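PDB 3ZHB: R-imine reductase, which probably reduces imines to amines, with NADPH as the likely hydride donor. Local coordinates for residues S84-V89 and N108-T113; A88-L93 and R118-W123. One frame throughout, in Å; residues are numbered along the deposited sequence.

Interaction 1: S84-V89 and N108-T113; sequences SDYDAV and NLTSGT. With NAP (NADP nicotinamide-adenine-dinucleotide phosphate), chain E.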
loop_
_atom_site.group_PDB
_atom_site.type_symbol
_atom_site.label_atom_id
_atom_site.label_comp_id
_atom_site.label_asym_id
_atom_site.label_seq_id
_atom_site.Cartn_x
_atom_site.Cartn_y
_atom_site.Cartn_z
ATOM N N SER A 84 25.750 8.186 -7.830
ATOM C CA SER A 84 24.351 8.682 -7.853
ATOM C C SER A 84 23.513 7.998 -8.912
ATOM O O SER A 84 22.426 7.594 -8.632
ATOM C CB SER A 84 24.318 10.205 -8.045
ATOM O OG SER A 84 25.032 10.513 -9.226
ATOM N N ASP A 85 24.032 7.906 -10.137
ATOM C CA ASP A 85 23.339 7.269 -11.248
ATOM C C ASP A 85 24.317 6.654 -12.271
ATOM O O ASP A 85 25.538 6.724 -12.103
ATOM C CB ASP A 85 22.380 8.231 -11.919
ATOM C CG ASP A 85 23.067 9.502 -12.437
ATOM O OD1 ASP A 85 24.270 9.500 -12.810
ATOM O OD2 ASP A 85 22.370 10.527 -12.497
ATOM N N TYR A 86 23.779 5.996 -13.300
ATOM C CA TYR A 86 24.630 5.208 -14.198
ATOM C C TYR A 86 25.421 6.150 -15.103
ATOM O O TYR A 86 26.382 5.740 -15.716
ATOM C CB TYR A 86 23.805 4.143 -14.991
ATOM C CG TYR A 86 23.618 2.835 -14.255
ATOM C CD1 TYR A 86 22.950 2.801 -13.051
ATOM C CD2 TYR A 86 24.104 1.622 -14.744
ATOM C CE1 TYR A 86 22.774 1.618 -12.341
ATOM C CE2 TYR A 86 23.918 0.422 -14.046
ATOM C CZ TYR A 86 23.257 0.414 -12.821
ATOM O OH TYR A 86 23.009 -0.761 -12.039
ATOM N N ASP A 87 24.997 7.408 -15.214
ATOM C CA ASP A 87 25.804 8.427 -15.926
ATOM C C ASP A 87 27.100 8.687 -15.191
ATOM O O ASP A 87 28.157 8.699 -15.816
ATOM C CB ASP A 87 25.051 9.736 -16.111
ATOM C CG ASP A 87 23.933 9.617 -17.131
ATOM O OD1 ASP A 87 23.904 8.635 -17.923
ATOM O OD2 ASP A 87 23.064 10.499 -17.137
ATOM N N ALA A 88 27.024 8.834 -13.875
ATOM C CA ALA A 88 28.234 8.863 -13.088
ATOM C C ALA A 88 29.062 7.608 -13.284
ATOM O O ALA A 88 30.289 7.677 -13.327
ATOM C CB ALA A 88 27.916 9.078 -11.609
ATOM N N VAL A 89 28.405 6.452 -13.362
ATOM C CA VAL A 89 29.149 5.194 -13.477
ATOM C C VAL A 89 29.940 5.210 -14.769
ATOM O O VAL A 89 31.126 4.891 -14.778
ATOM C CB VAL A 89 28.222 3.961 -13.430
ATOM C CG1 VAL A 89 28.972 2.693 -13.782
ATOM C CG2 VAL A 89 27.569 3.819 -12.061
ATOM N N ASN A 108 27.875 -3.389 -9.012
ATOM C CA ASN A 108 27.363 -2.045 -9.133
ATOM C C ASN A 108 26.069 -1.937 -8.379
ATOM O O ASN A 108 25.057 -2.439 -8.824
ATOM C CB ASN A 108 27.157 -1.748 -10.603
ATOM C CG ASN A 108 26.721 -0.330 -10.873
ATOM O OD1 ASN A 108 26.666 0.544 -9.985
ATOM N ND2 ASN A 108 26.406 -0.085 -12.136
ATOM N N LEU A 109 26.098 -1.245 -7.251
ATOM C CA LEU A 109 24.916 -1.084 -6.410
ATOM C C LEU A 109 24.261 0.275 -6.586
ATOM O O LEU A 109 23.452 0.725 -5.759
ATOM C CB LEU A 109 25.306 -1.296 -4.954
ATOM C CG LEU A 109 25.864 -2.676 -4.664
ATOM C CD1 LEU A 109 26.222 -2.717 -3.195
ATOM C CD2 LEU A 109 24.906 -3.792 -5.027
ATOM N N THR A 110 24.636 0.962 -7.656
ATOM C CA THR A 110 23.912 2.156 -8.082
ATOM C C THR A 110 22.526 1.800 -8.580
ATOM O O THR A 110 22.306 0.767 -9.271
ATOM C CB THR A 110 24.695 2.853 -9.207
ATOM O OG1 THR A 110 26.019 3.095 -8.761
ATOM C CG2 THR A 110 24.057 4.154 -9.592
ATOM N N SER A 111 21.603 2.656 -8.246
ATOM C CA SER A 111 20.225 2.548 -8.736
ATOM C C SER A 111 20.090 2.955 -10.175
ATOM O O SER A 111 20.655 3.953 -10.581
ATOM C CB SER A 111 19.263 3.441 -7.913
ATOM O OG SER A 111 19.401 3.239 -6.506
ATOM N N GLY A 112 19.319 2.204 -10.945
ATOM C CA GLY A 112 19.067 2.546 -12.338
ATOM C C GLY A 112 18.058 1.649 -13.012
ATOM O O GLY A 112 17.382 0.917 -12.340
ATOM N N THR A 113 17.966 1.680 -14.337
ATOM C CA THR A 113 17.032 0.820 -15.046
ATOM C C THR A 113 17.631 -0.481 -15.462
ATOM O O THR A 113 18.846 -0.660 -15.487
ATOM C CB THR A 113 16.556 1.485 -16.299
ATOM O OG1 THR A 113 17.696 1.978 -17.005
ATOM C CG2 THR A 113 15.655 2.643 -15.936
HETATM P PA NAP E . 24.751 10.765 -2.628
HETATM O O1A NAP E . 24.804 11.194 -1.135
HETATM O O2A NAP E . 24.280 11.663 -3.763
HETATM O O5B NAP E . 26.185 10.214 -3.061
HETATM C C5B NAP E . 26.244 10.182 -4.468
HETATM C C4B NAP E . 27.617 9.818 -4.907
HETATM O O4B NAP E . 27.557 10.244 -6.249
HETATM C C3B NAP E . 28.760 10.584 -4.248
HETATM O O3B NAP E . 29.833 9.732 -3.819
HETATM C C2B NAP E . 29.216 11.498 -5.368
HETATM O O2B NAP E . 30.593 11.890 -5.266
HETATM C C1B NAP E . 28.874 10.629 -6.546
HETATM N N9A NAP E . 28.785 11.251 -7.854
HETATM C C8A NAP E . 27.697 11.845 -8.413
HETATM N N7A NAP E . 27.994 12.288 -9.673
HETATM C C5A NAP E . 29.281 11.919 -9.876
HETATM C C6A NAP E . 30.219 12.058 -10.964
HETATM N N6A NAP E . 29.715 12.668 -12.015
HETATM N N1A NAP E . 31.482 11.586 -10.890
HETATM C C2A NAP E . 31.876 10.964 -9.741
HETATM N N3A NAP E . 31.078 10.791 -8.657
HETATM C C4A NAP E . 29.798 11.234 -8.697
HETATM O O3 NAP E . 23.774 9.486 -2.891
HETATM P PN NAP E . 23.874 8.104 -2.064
HETATM O O1N NAP E . 22.699 8.151 -1.126
HETATM O O2N NAP E . 25.242 7.647 -1.508
HETATM O O5D NAP E . 23.556 7.362 -3.438
HETATM C C5D NAP E . 24.329 6.311 -4.061
HETATM C C4D NAP E . 23.346 5.259 -4.603
HETATM O O4D NAP E . 22.718 4.579 -3.502
HETATM C C3D NAP E . 22.236 5.927 -5.403
HETATM O O3D NAP E . 21.993 5.251 -6.614
HETATM C C2D NAP E . 21.047 5.864 -4.500
HETATM O O2D NAP E . 19.854 5.832 -5.267
HETATM C C1D NAP E . 21.337 4.570 -3.787
HETATM N N1N NAP E . 20.508 4.403 -2.617
HETATM C C2N NAP E . 20.546 5.321 -1.666
HETATM C C3N NAP E . 19.735 5.190 -0.541
HETATM C C7N NAP E . 19.777 6.235 0.523
HETATM O O7N NAP E . 18.711 6.485 1.077
HETATM N N7N NAP E . 20.950 6.835 0.792
HETATM C C4N NAP E . 18.880 4.102 -0.422
HETATM C C5N NAP E . 18.863 3.169 -1.439
HETATM C C6N NAP E . 19.700 3.341 -2.531
HETATM P P2B NAP E . 30.864 13.428 -4.756
HETATM O O1X NAP E . 29.818 14.330 -5.400
HETATM O O2X NAP E . 30.606 13.308 -3.295
HETATM O O3X NAP E . 32.350 13.591 -5.108
#
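Tyr86 carries the tight half of this contact, its ring standing against Asn108, Thr110 and Ser111. The CD1-CE1 side of the ring is turned to the backbone: Ser111 O lies at the edge in the ring plane, 3.6 Å from Tyr86 CD1. At the CE2 end of the ring, Asn108 ND2 approaches obliquely to 3.2 Å from Tyr86 CE2, ring and amide planes being inclined by 40°. Val89 adds its CG2 branch, 3.7 Å from Thr110 OG1, while Thr110 CG2 reaches Asp85 CA at 3.6 Å; that methyl lies anti to the Thr110 backbone N (chi1 -54° for OG1), leaving the hydroxyl for polar work. Thr110 OG1 gives a 2.9 Å hydrogen bond to Asn108 OD1, arriving in the carbonyl plane, and accepts from Val83 N. A second donor to Asn108 OD1, Thr110 N, comes from above that plane and closes an Asx turn. Replacing Asn108 by an alanine would probably leave Thr110 N and OG1 without their shared acceptor and let the turn relax away from Tyr86. No hydrogen bond joins the segments directly, and the partly exposed side at Ser84 and Ser111 is looser, bridged by NADP instead. The ribose hydroxyl O3D of NAP donates to Ser84 O at 3.1 Å and accepts from Ser111 N (3.1 Å, 166°), and Ser111 OG is hydrogen-bonded to NAP O2D at 2.9 Å. Both serines belong to the observed NADP(+) site. Asp85, the N-cap of helix 86-93, accepts from Ala88 N and so fixes the helix start beside the cofactor. Around the buried half, strand 130-136 supplies Asp133 to Tyr86 OH and Tyr131 to Asn108 ND2, Arg120 and Gln116 of helix 114-126 pack on Tyr86, and Val81 of strand 78-81 touches Asn108.

Interaction 2: A88-L93 and R118-W123; sequences AVHALL and RERAAW. With NAP (NADP nicotinamide-adenine-dinucleotide phosphate), chain E.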
loop_
_atom_site.group_PDB
_atom_site.type_symbol
_atom_site.label_atom_id
_atom_site.label_comp_id
_atom_site.label_asym_id
_atom_site.label_seq_id
_atom_site.Cartn_x
_atom_site.Cartn_y
_atom_site.Cartn_z
ATOM N N ALA A 88 27.024 8.834 -13.875
ATOM C CA ALA A 88 28.234 8.863 -13.088
ATOM C C ALA A 88 29.062 7.608 -13.284
ATOM O O ALA A 88 30.289 7.677 -13.327
ATOM C CB ALA A 88 27.916 9.078 -11.609
ATOM N N VAL A 89 28.405 6.452 -13.362
ATOM C CA VAL A 89 29.149 5.194 -13.477
ATOM C C VAL A 89 29.940 5.210 -14.769
ATOM O O VAL A 89 31.126 4.891 -14.778
ATOM C CB VAL A 89 28.222 3.961 -13.430
ATOM C CG1 VAL A 89 28.972 2.693 -13.782
ATOM C CG2 VAL A 89 27.569 3.819 -12.061
ATOM N N HIS A 90 29.258 5.577 -15.843
ATOM C CA HIS A 90 29.881 5.822 -17.144
ATOM C C HIS A 90 31.109 6.713 -16.990
ATOM O O HIS A 90 32.203 6.384 -17.483
ATOM C CB HIS A 90 28.900 6.511 -18.106
ATOM C CG HIS A 90 27.975 5.570 -18.822
ATOM N ND1 HIS A 90 28.425 4.640 -19.730
ATOM C CD2 HIS A 90 26.626 5.431 -18.779
ATOM C CE1 HIS A 90 27.395 3.974 -20.218
ATOM N NE2 HIS A 90 26.294 4.432 -19.655
ATOM N N ALA A 91 30.926 7.841 -16.301
ATOM C CA ALA A 91 31.998 8.820 -16.172
ATOM C C ALA A 91 33.267 8.258 -15.498
ATOM O O ALA A 91 34.374 8.597 -15.890
ATOM C CB ALA A 91 31.498 10.034 -15.439
ATOM N N LEU A 92 33.096 7.389 -14.514
ATOM C CA LEU A 92 34.221 6.879 -13.772
ATOM C C LEU A 92 34.803 5.642 -14.370
ATOM O O LEU A 92 35.957 5.366 -14.140
ATOM C CB LEU A 92 33.786 6.531 -12.361
ATOM C CG LEU A 92 33.195 7.659 -11.541
ATOM C CD1 LEU A 92 32.794 7.159 -10.159
ATOM C CD2 LEU A 92 34.240 8.765 -11.458
ATOM N N LEU A 93 34.017 4.841 -15.087
ATOM C CA LEU A 93 34.495 3.507 -15.519
ATOM C C LEU A 93 34.862 3.417 -16.981
ATOM O O LEU A 93 35.724 2.650 -17.351
ATOM C CB LEU A 93 33.436 2.444 -15.227
ATOM C CG LEU A 93 33.079 2.235 -13.754
ATOM C CD1 LEU A 93 32.278 0.958 -13.590
ATOM C CD2 LEU A 93 34.344 2.200 -12.885
ATOM N N ARG A 118 21.775 -4.015 -17.968
ATOM C CA ARG A 118 22.115 -4.933 -19.021
ATOM C C ARG A 118 23.259 -4.360 -19.898
ATOM O O ARG A 118 24.102 -5.138 -20.376
ATOM C CB ARG A 118 20.851 -5.320 -19.828
ATOM C CG ARG A 118 19.865 -6.147 -19.001
ATOM C CD ARG A 118 18.574 -6.540 -19.728
ATOM N NE ARG A 118 17.729 -7.367 -18.890
ATOM C CZ ARG A 118 16.428 -7.137 -18.624
ATOM N NH1 ARG A 118 15.716 -6.116 -19.126
ATOM N NH2 ARG A 118 15.782 -7.996 -17.838
ATOM N N GLU A 119 23.287 -3.029 -20.076
ATOM C CA GLU A 119 24.383 -2.365 -20.795
ATOM C C GLU A 119 25.766 -2.527 -20.119
ATOM O O GLU A 119 26.739 -2.959 -20.758
ATOM C CB GLU A 119 24.138 -0.880 -20.954
ATOM C CG GLU A 119 25.117 -0.194 -21.921
ATOM C CD GLU A 119 26.457 0.212 -21.284
ATOM O OE1 GLU A 119 26.466 0.657 -20.102
ATOM O OE2 GLU A 119 27.488 0.083 -22.000
ATOM N N ARG A 120 25.825 -2.225 -18.833
ATOM C CA ARG A 120 27.042 -2.440 -18.096
ATOM C C ARG A 120 27.454 -3.905 -18.134
ATOM O O ARG A 120 28.648 -4.209 -18.115
ATOM C CB ARG A 120 26.886 -1.999 -16.623
ATOM C CG ARG A 120 26.806 -0.506 -16.400
ATOM C CD ARG A 120 28.142 0.193 -16.653
ATOM N NE ARG A 120 28.316 0.634 -18.027
ATOM C CZ ARG A 120 29.421 1.173 -18.498
ATOM N NH1 ARG A 120 30.457 1.314 -17.707
ATOM N NH2 ARG A 120 29.508 1.528 -19.767
ATOM N N ALA A 121 26.488 -4.832 -18.091
ATOM C CA ALA A 121 26.871 -6.248 -18.112
ATOM C C ALA A 121 27.580 -6.559 -19.422
ATOM O O ALA A 121 28.642 -7.116 -19.435
ATOM C CB ALA A 121 25.683 -7.143 -17.889
ATOM N N ALA A 122 27.036 -6.113 -20.524
ATOM C CA ALA A 122 27.732 -6.271 -21.797
ATOM C C ALA A 122 29.137 -5.620 -21.739
ATOM O O ALA A 122 30.116 -6.191 -22.204
ATOM C CB ALA A 122 26.883 -5.684 -22.952
ATOM N N TRP A 123 29.201 -4.399 -21.238
ATOM C CA TRP A 123 30.433 -3.652 -21.213
ATOM C C TRP A 123 31.471 -4.367 -20.378
ATOM O O TRP A 123 32.591 -4.583 -20.812
ATOM C CB TRP A 123 30.150 -2.301 -20.629
ATOM C CG TRP A 123 31.277 -1.496 -20.324
ATOM C CD1 TRP A 123 31.889 -0.631 -21.149
ATOM C CD2 TRP A 123 31.941 -1.416 -19.074
ATOM N NE1 TRP A 123 32.909 -0.015 -20.499
ATOM C CE2 TRP A 123 32.965 -0.484 -19.217
ATOM C CE3 TRP A 123 31.767 -2.043 -17.842
ATOM C CZ2 TRP A 123 33.827 -0.171 -18.186
ATOM C CZ3 TRP A 123 32.612 -1.731 -16.826
ATOM C CH2 TRP A 123 33.630 -0.800 -16.996
HETATM P PA NAP E . 24.751 10.765 -2.628
HETATM O O1A NAP E . 24.804 11.194 -1.135
HETATM O O2A NAP E . 24.280 11.663 -3.763
HETATM O O5B NAP E . 26.185 10.214 -3.061
HETATM C C5B NAP E . 26.244 10.182 -4.468
HETATM C C4B NAP E . 27.617 9.818 -4.907
HETATM O O4B NAP E . 27.557 10.244 -6.249
HETATM C C3B NAP E . 28.760 10.584 -4.248
HETATM O O3B NAP E . 29.833 9.732 -3.819
HETATM C C2B NAP E . 29.216 11.498 -5.368
HETATM O O2B NAP E . 30.593 11.890 -5.266
HETATM C C1B NAP E . 28.874 10.629 -6.546
HETATM N N9A NAP E . 28.785 11.251 -7.854
HETATM C C8A NAP E . 27.697 11.845 -8.413
HETATM N N7A NAP E . 27.994 12.288 -9.673
HETATM C C5A NAP E . 29.281 11.919 -9.876
HETATM C C6A NAP E . 30.219 12.058 -10.964
HETATM N N6A NAP E . 29.715 12.668 -12.015
HETATM N N1A NAP E . 31.482 11.586 -10.890
HETATM C C2A NAP E . 31.876 10.964 -9.741
HETATM N N3A NAP E . 31.078 10.791 -8.657
HETATM C C4A NAP E . 29.798 11.234 -8.697
HETATM O O3 NAP E . 23.774 9.486 -2.891
HETATM P PN NAP E . 23.874 8.104 -2.064
HETATM O O1N NAP E . 22.699 8.151 -1.126
HETATM O O2N NAP E . 25.242 7.647 -1.508
HETATM O O5D NAP E . 23.556 7.362 -3.438
HETATM C C5D NAP E . 24.329 6.311 -4.061
HETATM C C4D NAP E . 23.346 5.259 -4.603
HETATM O O4D NAP E . 22.718 4.579 -3.502
HETATM C C3D NAP E . 22.236 5.927 -5.403
HETATM O O3D NAP E . 21.993 5.251 -6.614
HETATM C C2D NAP E . 21.047 5.864 -4.500
HETATM O O2D NAP E . 19.854 5.832 -5.267
HETATM C C1D NAP E . 21.337 4.570 -3.787
HETATM N N1N NAP E . 20.508 4.403 -2.617
HETATM C C2N NAP E . 20.546 5.321 -1.666
HETATM C C3N NAP E . 19.735 5.190 -0.541
HETATM C C7N NAP E . 19.777 6.235 0.523
HETATM O O7N NAP E . 18.711 6.485 1.077
HETATM N N7N NAP E . 20.950 6.835 0.792
HETATM C C4N NAP E . 18.880 4.102 -0.422
HETATM C C5N NAP E . 18.863 3.169 -1.439
HETATM C C6N NAP E . 19.700 3.341 -2.531
HETATM P P2B NAP E . 30.864 13.428 -4.756
HETATM O O1X NAP E . 29.818 14.330 -5.400
HETATM O O2X NAP E . 30.606 13.308 -3.295
HETATM O O3X NAP E . 32.350 13.591 -5.108
#
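His90 leans over the Arg120 guanidinium with its ND1 above one face, 3.3 Å from Arg120 NH2, the two planes inclined by 62°. That pair is not itself hydrogen-bonded; both atoms turn instead to Asp94, which accepts from His90 ND1 and forms a salt bridge with Arg120 NH2. The opposite guanidinium face belongs to Trp123, whose indole has Arg120 NH1 over its centre, 3.3 Å above the ring plane. The guanidinium thus lies against the Trp123 indole on one face and under His90 ND1 on the other. Its rim is gripped too. Arg120 NE donates to Glu119 OE1 at 2.8 Å almost exactly in the guanidinium plane, a salt bridge that, with Asp94, would be expected to offset the charge of this buried group. A bend at chi3 (90°) carries Arg120 CD past Val89 CG1 at 3.9 Å and sets the guanidinium between His90 ND1 and the indole. Glu119 OE1 also comes 3.4 Å from His90 CE1. Toward the C-terminal end Leu93 and Trp123 cross at about a right angle: Leu93 CB lies 3.7 Å from Trp123 CH2, and Leu93 O stands at the indole edge, 3.5 Å from Trp123 CZ2. The short helical segments run nearly parallel, 15° apart, with axes 12.3 Å from one another, and the long side chains of Arg120, His90 and Trp123 span that separation. Behind them, Leu106 of strand 105-108 touches both Leu93 and Trp123, and Leu92 on the other flank of helix 86-93 contacts the NADP adenine. Neighbouring parallel helices that each follow a strand of the parallel part of a sheet, packed beside the dinucleotide, are characteristic of the beta-alpha-beta crossovers of a Rossmann domain.

How the interactions relate
Followed from the N terminus, the chain leaves strand 78-81, and residues 84-89 and 88-93, overlapping at Ala88 and Val89, are the first partners of interactions 1 and 2. Interaction 1 closes a loop of 18 intervening residues, containing the end of helix 86-93 and most of strand 105-108, by bringing 108-113 back to the helix start. Interaction 2 sets out slightly later and closes a 24-residue loop on helix 114-126. Their spans interleave, crossing instead of nesting. They also touch, through Tyr86 CD2 and Arg120 CG at 3.8 Å. Together they tie the NADP-facing loops at the strand ends to the two helices packed beside the sheet.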